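Local coordinates for Es1 family protein (Ehrlichia chaffeensis, PDB 3L3B) that is of unknown function but belongs to the DJ-1/PfpI family, carries an amidotransferase-like domain and may be linked to isoprenoid biosynthesis, at residues 111-116 with 158-163; 174-179 with 209-214; 27-32 with 121-126. All blocks are in the same frame, centred on the assembly; numbering follows the deposited sequence.

In the fold
Contacts 1 and 3 lie at the C-terminal ends of the neighbouring strands 110-113 and 24-29; contact 2 runs along strand 209-212 of the same sheet, against the small sheet of 175-176 and 192-193. Contact 1, centred about 3 Å from the centre of the chain, holds C158 at the strand-to-helix turn where DJ-1/PfpI relatives carry their nucleophile, and probably frames the active site. Contacts 2 and 3 border it, their centres each about 8 Å from its own. The probable hydrogen bond C158 N to C212 O, 2.9 Å, joins contacts 1 and 2; V112 N, 2.9 Å from A27 O, joins contacts 1 and 3. Contacts 2 and 3 stay about 11 Å apart at their nearest atoms.

Contact 1. Residues 111-116 with 158-163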
loop_
_atom_site.group_PDB
_atom_site.type_symbol
_atom_site.label_atom_id
_atom_site.label_comp_id
_atom_site.label_asym_id
_atom_site.label_seq_id
_atom_site.Cartn_x
_atom_site.Cartn_y
_atom_site.Cartn_z
ATOM N N LEU B 111 3.773 -7.112 17.908
ATOM C CA LEU B 111 3.159 -7.689 16.734
ATOM C C LEU B 111 2.084 -6.744 16.282
ATOM O O LEU B 111 1.346 -6.222 17.107
ATOM C CB LEU B 111 2.526 -9.038 17.104
ATOM C CG LEU B 111 1.688 -9.730 16.042
ATOM C CD1 LEU B 111 2.617 -10.105 14.852
ATOM C CD2 LEU B 111 0.962 -10.909 16.572
ATOM N N VAL B 112 2.018 -6.476 14.966
ATOM C CA VAL B 112 0.888 -5.751 14.387
ATOM C C VAL B 112 0.257 -6.609 13.280
ATOM O O VAL B 112 0.965 -7.260 12.487
ATOM C CB VAL B 112 1.273 -4.340 13.898
ATOM C CG1 VAL B 112 0.019 -3.550 13.509
ATOM C CG2 VAL B 112 2.033 -3.606 14.991
ATOM N N ILE B 113 -1.076 -6.657 13.292
ATOM C CA ILE B 113 -1.864 -7.350 12.313
ATOM C C ILE B 113 -2.784 -6.359 11.581
ATOM O O ILE B 113 -3.866 -6.025 12.070
ATOM C CB ILE B 113 -2.741 -8.424 12.965
ATOM C CG1 ILE B 113 -1.911 -9.243 13.961
ATOM C CG2 ILE B 113 -3.311 -9.306 11.883
ATOM C CD1 ILE B 113 -2.724 -10.124 14.928
ATOM N N PRO B 114 -2.382 -5.918 10.380
ATOM C CA PRO B 114 -3.315 -5.112 9.583
ATOM C C PRO B 114 -4.606 -5.871 9.314
ATOM O O PRO B 114 -4.659 -7.097 9.456
ATOM C CB PRO B 114 -2.545 -4.890 8.287
ATOM C CG PRO B 114 -1.100 -5.024 8.646
ATOM C CD PRO B 114 -1.047 -6.004 9.778
ATOM N N GLY B 115 -5.662 -5.188 8.888
ATOM C CA GLY B 115 -6.892 -5.894 8.607
ATOM C C GLY B 115 -6.942 -6.335 7.148
ATOM O O GLY B 115 -5.901 -6.504 6.477
ATOM N N GLY B 116 -8.172 -6.500 6.691
ATOM C CA GLY B 116 -8.474 -6.936 5.340
ATOM C C GLY B 116 -9.278 -8.205 5.488
ATOM O O GLY B 116 -9.056 -8.977 6.414
ATOM N N CYS B 158 -8.877 -2.941 11.887
ATOM C CA CYS B 158 -10.072 -3.255 11.134
ATOM C C CYS B 158 -10.815 -4.507 11.651
ATOM O O CYS B 158 -11.327 -4.473 12.746
ATOM C CB CYS B 158 -9.723 -3.335 9.660
ATOM S SG CYS B 158 -11.192 -3.106 8.734
ATOM N N ILE B 159 -10.884 -5.593 10.894
ATOM C CA ILE B 159 -11.523 -6.812 11.421
ATOM C C ILE B 159 -10.579 -7.643 12.303
ATOM O O ILE B 159 -11.020 -8.507 13.085
ATOM C CB ILE B 159 -12.044 -7.699 10.273
ATOM C CG1 ILE B 159 -13.091 -8.705 10.760
ATOM C CG2 ILE B 159 -10.838 -8.389 9.532
ATOM C CD1 ILE B 159 -14.365 -8.102 11.455
ATOM N N SER B 160 -9.291 -7.391 12.201
ATOM C CA SER B 160 -8.310 -8.197 12.943
ATOM C C SER B 160 -8.571 -8.256 14.467
ATOM O O SER B 160 -8.299 -9.300 15.070
ATOM C CB SER B 160 -6.875 -7.724 12.667
ATOM O OG SER B 160 -6.575 -8.004 11.272
ATOM N N PRO B 161 -9.123 -7.182 15.061
ATOM C CA PRO B 161 -9.386 -7.258 16.501
ATOM C C PRO B 161 -10.335 -8.381 16.876
ATOM O O PRO B 161 -10.166 -8.978 17.939
ATOM C CB PRO B 161 -9.954 -5.874 16.838
ATOM C CG PRO B 161 -9.326 -4.959 15.873
ATOM C CD PRO B 161 -9.192 -5.783 14.577
ATOM N N ALA B 162 -11.321 -8.661 16.004
ATOM C CA ALA B 162 -12.304 -9.724 16.209
ATOM C C ALA B 162 -11.627 -11.074 16.198
ATOM O O ALA B 162 -11.908 -11.941 17.049
ATOM C CB ALA B 162 -13.447 -9.662 15.094
ATOM N N VAL B 163 -10.703 -11.259 15.263
ATOM C CA VAL B 163 -9.961 -12.489 15.186
ATOM C C VAL B 163 -9.051 -12.702 16.409
ATOM O O VAL B 163 -8.935 -13.841 16.896
ATOM C CB VAL B 163 -9.130 -12.600 13.933
ATOM C CG1 VAL B 163 -8.451 -14.023 13.861
ATOM C CG2 VAL B 163 -10.016 -12.328 12.684
HETATM O O HOH W 1 -10.745 -5.875 7.463
#
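S160 swings its OG anti to its own carbonyl carbon (chi1 -67°), while I113 holds CG2 anti to its backbone N and beside the carbonyl carbon; the two meet with I113 CG2 3.6 Å from S160 OG. The same hydroxyl donates to P114 O at 2.8 Å. It approaches from above, the donor standing 50° out of the carbonyl plane. G115 passes close by, its CA 3.4 Å from S160 OG and 4.0 Å from C158 CB, so that its backbone packs directly on both residues. At the far end I159 CG2 rests 3.6 Å from G116 O.

C158 lies between strand 154-157 and helix 160-168 with a positive phi of 68°, the strained backbone of a nucleophile elbow, as in DJ-1/PfpI relatives. E43 of helix 41-53 touches C158 and accepts a hydrogen bond from G115 N. A water takes a hydrogen bond from G116 N at 2.8 Å and a weak one from I159 N at 3.4 Å, and lies 3.1 Å from C158 SG. Two backbone N-H groups converging on one oxygen beside the thiol are consistent with an oxyanion hole, in which they would stabilise negative charge on a bound substrate.

Contact 2. Residues 174-179 with 209-214; sequences VKVTIG and IFSCSA
This is a parallel pairing of two extended segments that works through a side chain and a water instead of direct backbone bonds, at the place where the small sheet of strands 175-176 and 192-193 lies against strand 209-212 of the main sheet. The segments run 14° apart, and their CA atoms close from 7.3 Å between V174 and I209 to 4.7 Å between I178 and S213.

S211 fills the gap midway. Its OG sits between its own backbone N and carbonyl carbon (chi1 49°), which aims it across at T177 N; the resulting hydrogen bond is 3.0 Å long and fairly straight at 163°. V176 flanks the same oxygen, its CB 3.5 Å from S211 OG. Beyond it a water lies 2.8 Å from S211 OG, donates to K175 O, and reaches I209 O only weakly; it cannot serve every acceptor near it at once.

Apolar branches close the wider end. V176 CG1 lies 3.9 Å from I209 CG2, and V174 crosses I209 at about a right angle. P161 and V165 of helix 160-168 cover V176 from outside the pair. At the narrow end T177 OG1 accepts from G179 N in an ST turn, and G179 N lies 3.5 Å from S213 CB.

By accepting from T177 N, the S211 hydroxyl does the work that a backbone carbonyl does in a regular sheet. T177 O, buried without a partner in the model, probably carries a cost that the apolar packing offsets.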
loop_
_atom_site.group_PDB
_atom_site.type_symbol
_atom_site.label_atom_id
_atom_site.label_comp_id
_atom_site.label_asym_id
_atom_site.label_seq_id
_atom_site.Cartn_x
_atom_site.Cartn_y
_atom_site.Cartn_z
ATOM N N VAL B 174 -10.558 -9.931 26.126
ATOM C CA VAL B 174 -9.818 -8.706 25.834
ATOM C C VAL B 174 -10.727 -7.642 25.256
ATOM O O VAL B 174 -11.780 -7.930 24.708
ATOM C CB VAL B 174 -8.570 -8.902 24.938
ATOM C CG1 VAL B 174 -7.701 -10.094 25.374
ATOM C CG2 VAL B 174 -8.969 -8.992 23.478
ATOM N N LYS B 175 -10.284 -6.406 25.390
ATOM C CA LYS B 175 -11.078 -5.248 25.048
ATOM C C LYS B 175 -10.511 -4.643 23.781
ATOM O O LYS B 175 -9.338 -4.328 23.743
ATOM C CB LYS B 175 -10.951 -4.239 26.174
ATOM C CG LYS B 175 -11.688 -2.966 25.994
ATOM C CD LYS B 175 -11.565 -2.080 27.235
ATOM C CE LYS B 175 -10.113 -1.665 27.483
ATOM N NZ LYS B 175 -9.968 -0.264 27.966
ATOM N N VAL B 176 -11.369 -4.461 22.789
ATOM C CA VAL B 176 -10.964 -3.884 21.471
ATOM C C VAL B 176 -12.064 -3.018 20.865
ATOM O O VAL B 176 -13.206 -3.059 21.300
ATOM C CB VAL B 176 -10.631 -4.988 20.442
ATOM C CG1 VAL B 176 -9.477 -5.905 20.933
ATOM C CG2 VAL B 176 -11.869 -5.851 20.086
ATOM N N THR B 177 -11.712 -2.225 19.847
ATOM C CA THR B 177 -12.744 -1.617 18.947
ATOM C C THR B 177 -12.698 -2.221 17.528
ATOM O O THR B 177 -11.639 -2.595 17.017
ATOM C CB THR B 177 -12.544 -0.128 18.809
ATOM O OG1 THR B 177 -13.694 0.464 18.168
ATOM C CG2 THR B 177 -11.307 0.146 17.939
ATOM N N ILE B 178 -13.874 -2.359 16.918
ATOM C CA ILE B 178 -14.022 -2.491 15.461
ATOM C C ILE B 178 -14.836 -1.323 14.852
ATOM O O ILE B 178 -15.322 -1.416 13.725
ATOM C CB ILE B 178 -14.597 -3.861 15.066
ATOM C CG1 ILE B 178 -15.997 -4.083 15.647
ATOM C CG2 ILE B 178 -13.598 -4.932 15.534
ATOM C CD1 ILE B 178 -16.699 -5.290 15.132
ATOM N N GLY B 179 -14.902 -0.220 15.590
ATOM C CA GLY B 179 -15.653 0.982 15.176
ATOM C C GLY B 179 -16.958 1.016 15.927
ATOM O O GLY B 179 -17.038 1.580 17.007
ATOM N N ILE B 209 -3.374 -5.380 24.330
ATOM C CA ILE B 209 -3.965 -5.452 23.011
ATOM C C ILE B 209 -4.389 -4.033 22.588
ATOM O O ILE B 209 -5.011 -3.291 23.359
ATOM C CB ILE B 209 -5.212 -6.363 22.961
ATOM C CG1 ILE B 209 -4.950 -7.761 23.540
ATOM C CG2 ILE B 209 -5.682 -6.456 21.504
ATOM C CD1 ILE B 209 -3.903 -8.531 22.852
ATOM N N PHE B 210 -4.037 -3.645 21.368
ATOM C CA PHE B 210 -4.252 -2.302 20.853
ATOM C C PHE B 210 -4.994 -2.398 19.494
ATOM O O PHE B 210 -4.702 -3.300 18.717
ATOM C CB PHE B 210 -2.879 -1.601 20.671
ATOM C CG PHE B 210 -2.061 -1.491 21.963
ATOM C CD1 PHE B 210 -1.984 -0.296 22.651
ATOM C CD2 PHE B 210 -1.402 -2.587 22.486
ATOM C CE1 PHE B 210 -1.245 -0.174 23.842
ATOM C CE2 PHE B 210 -0.664 -2.492 23.703
ATOM C CZ PHE B 210 -0.583 -1.258 24.364
ATOM N N SER B 211 -5.962 -1.513 19.230
ATOM C CA SER B 211 -6.840 -1.667 18.073
ATOM C C SER B 211 -7.332 -0.364 17.514
ATOM O O SER B 211 -7.497 0.617 18.251
ATOM C CB SER B 211 -8.057 -2.544 18.358
ATOM O OG SER B 211 -8.767 -2.202 19.550
ATOM N N CYS B 212 -7.621 -0.390 16.217
ATOM C CA CYS B 212 -8.266 0.727 15.585
ATOM C C CYS B 212 -9.136 0.247 14.435
ATOM O O CYS B 212 -8.939 -0.879 13.905
ATOM C CB CYS B 212 -7.232 1.752 15.199
ATOM S SG CYS B 212 -6.109 1.264 13.901
ATOM N N SER B 213 -10.127 1.060 14.072
ATOM C CA SER B 213 -11.224 0.608 13.198
ATOM C C SER B 213 -10.968 0.761 11.697
ATOM O O SER B 213 -11.463 -0.067 10.918
ATOM C CB SER B 213 -12.527 1.325 13.565
ATOM O OG SER B 213 -12.357 2.711 13.436
ATOM N N ALA B 214 -10.232 1.799 11.282
ATOM C CA ALA B 214 -9.749 1.912 9.881
ATOM C C ALA B 214 -10.897 1.657 8.902
ATOM O O ALA B 214 -11.961 2.265 9.041
ATOM C CB ALA B 214 -8.564 0.945 9.633
HETATM O O HOH W 2 -7.660 -3.068 21.959
#

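Contact 3. Residues 27-32 with 121-126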
loop_
_atom_site.group_PDB
_atom_site.type_symbol
_atom_site.label_atom_id
_atom_site.label_comp_id
_atom_site.label_asym_id
_atom_site.label_seq_id
_atom_site.Cartn_x
_atom_site.Cartn_y
_atom_site.Cartn_z
ATOM N N ALA B 27 6.928 -7.562 14.559
ATOM C CA ALA B 27 6.469 -8.481 13.529
ATOM C C ALA B 27 5.181 -7.908 12.919
ATOM O O ALA B 27 4.433 -7.193 13.605
ATOM C CB ALA B 27 6.209 -9.874 14.107
ATOM N N VAL B 28 4.953 -8.160 11.631
ATOM C CA VAL B 28 3.717 -7.754 10.949
ATOM C C VAL B 28 3.224 -8.976 10.229
ATOM O O VAL B 28 3.994 -9.570 9.459
ATOM C CB VAL B 28 3.947 -6.594 9.944
ATOM C CG1 VAL B 28 2.629 -6.233 9.150
ATOM C CG2 VAL B 28 4.538 -5.376 10.678
ATOM N N ILE B 29 1.969 -9.371 10.468
ATOM C CA ILE B 29 1.420 -10.545 9.840
ATOM C C ILE B 29 0.475 -10.109 8.723
ATOM O O ILE B 29 -0.437 -9.316 8.920
ATOM C CB ILE B 29 0.705 -11.477 10.828
ATOM C CG1 ILE B 29 1.732 -12.063 11.805
ATOM C CG2 ILE B 29 0.011 -12.582 10.062
ATOM C CD1 ILE B 29 1.168 -12.819 13.027
ATOM N N LEU B 30 0.698 -10.694 7.559
ATOM C CA LEU B 30 -0.052 -10.398 6.378
ATOM C C LEU B 30 -0.801 -11.631 5.856
ATOM O O LEU B 30 -0.429 -12.807 6.120
ATOM C CB LEU B 30 0.945 -9.907 5.323
ATOM C CG LEU B 30 1.777 -8.661 5.617
ATOM C CD1 LEU B 30 2.707 -8.358 4.442
ATOM C CD2 LEU B 30 0.827 -7.472 5.832
ATOM N N ALA B 31 -1.882 -11.353 5.131
ATOM C CA ALA B 31 -2.773 -12.398 4.673
ATOM C C ALA B 31 -2.961 -12.400 3.167
ATOM O O ALA B 31 -3.865 -13.068 2.718
ATOM C CB ALA B 31 -4.156 -12.275 5.347
ATOM N N GLY B 32 -2.137 -11.652 2.411
ATOM C CA GLY B 32 -2.269 -11.552 0.975
ATOM C C GLY B 32 -2.114 -10.070 0.616
ATOM O O GLY B 32 -1.608 -9.284 1.388
ATOM N N LYS B 121 -10.908 -14.389 6.407
ATOM C CA LYS B 121 -11.219 -15.506 5.519
ATOM C C LYS B 121 -10.084 -16.508 5.466
ATOM O O LYS B 121 -10.319 -17.744 5.414
ATOM C CB LYS B 121 -11.502 -14.964 4.082
ATOM N N ASN B 122 -8.851 -16.017 5.452
ATOM C CA ASN B 122 -7.692 -16.905 5.330
ATOM C C ASN B 122 -7.170 -17.494 6.630
ATOM O O ASN B 122 -6.555 -18.543 6.616
ATOM C CB ASN B 122 -6.541 -16.244 4.567
ATOM C CG ASN B 122 -6.942 -15.814 3.194
ATOM O OD1 ASN B 122 -7.939 -16.291 2.658
ATOM N ND2 ASN B 122 -6.188 -14.869 2.615
ATOM N N PHE B 123 -7.406 -16.836 7.750
ATOM C CA PHE B 123 -6.851 -17.290 9.020
ATOM C C PHE B 123 -7.914 -17.873 9.937
ATOM O O PHE B 123 -7.585 -18.288 11.069
ATOM C CB PHE B 123 -6.201 -16.134 9.784
ATOM C CG PHE B 123 -5.002 -15.508 9.112
ATOM C CD1 PHE B 123 -4.385 -16.078 8.016
ATOM C CD2 PHE B 123 -4.478 -14.353 9.617
ATOM C CE1 PHE B 123 -3.258 -15.463 7.393
ATOM C CE2 PHE B 123 -3.345 -13.738 8.985
ATOM C CZ PHE B 123 -2.765 -14.283 7.908
ATOM N N SER B 124 -9.176 -17.840 9.513
ATOM C CA SER B 124 -10.272 -18.323 10.353
ATOM C C SER B 124 -11.423 -18.917 9.547
ATOM O O SER B 124 -11.472 -18.788 8.332
ATOM C CB SER B 124 -10.755 -17.218 11.307
ATOM O OG SER B 124 -11.794 -16.396 10.784
ATOM N N ASN B 125 -12.344 -19.615 10.223
ATOM C CA ASN B 125 -13.633 -19.913 9.590
ATOM C C ASN B 125 -14.740 -19.035 10.181
ATOM O O ASN B 125 -15.926 -19.227 9.896
ATOM C CB ASN B 125 -13.986 -21.396 9.690
ATOM C CG ASN B 125 -14.341 -21.790 11.070
ATOM O OD1 ASN B 125 -14.172 -20.990 11.986
ATOM N ND2 ASN B 125 -14.853 -23.020 11.252
ATOM N N LEU B 126 -14.341 -18.031 10.956
ATOM C CA LEU B 126 -15.275 -17.314 11.812
ATOM C C LEU B 126 -16.261 -16.445 11.034
ATOM O O LEU B 126 -17.165 -15.873 11.646
ATOM C CB LEU B 126 -14.524 -16.495 12.890
#
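L30 O has no hydrogen-bond partner in the model although it is buried; what it meets is the rim of an aromatic ring, F123 CZ standing 3.3 Å away with the oxygen in the ring plane. Such an edge presents weakly positive C-H groups, which probably offset part of the cost of burying the carbonyl. The ring reaches that spot because F123 CG is anti to its own carbonyl carbon (chi1 -64°), which sends the phenyl off the helix toward the strand end. Two aliphatic groups also meet it obliquely: A31 CB lies 3.5 Å from F123 CZ, and I29 CG2 is 3.7 Å from F123 CE2.

In the alpha/beta sandwich of the DJ-1/PfpI family, the end of helix 117-123, which follows strand 110-113, here packs through N122 and F123 on the C-terminal end of the neighbouring parallel strand 24-29 and the turn after it. F140 of helix 138-149 also meets the F123 ring.

N122, one residue earlier, makes the polar half of the contact. Its ND2 donates to A31 O over 2.9 Å, with the acceptor in the plane of the amide and the nitrogen almost in line with the carbonyl bond (160°), although the N-H...O angle is bent to 137°. The amide has partners further out as well: ND2 bonds D37 O and OD1 bonds K68 N, and these bonds fix the rotation of the carboxamide.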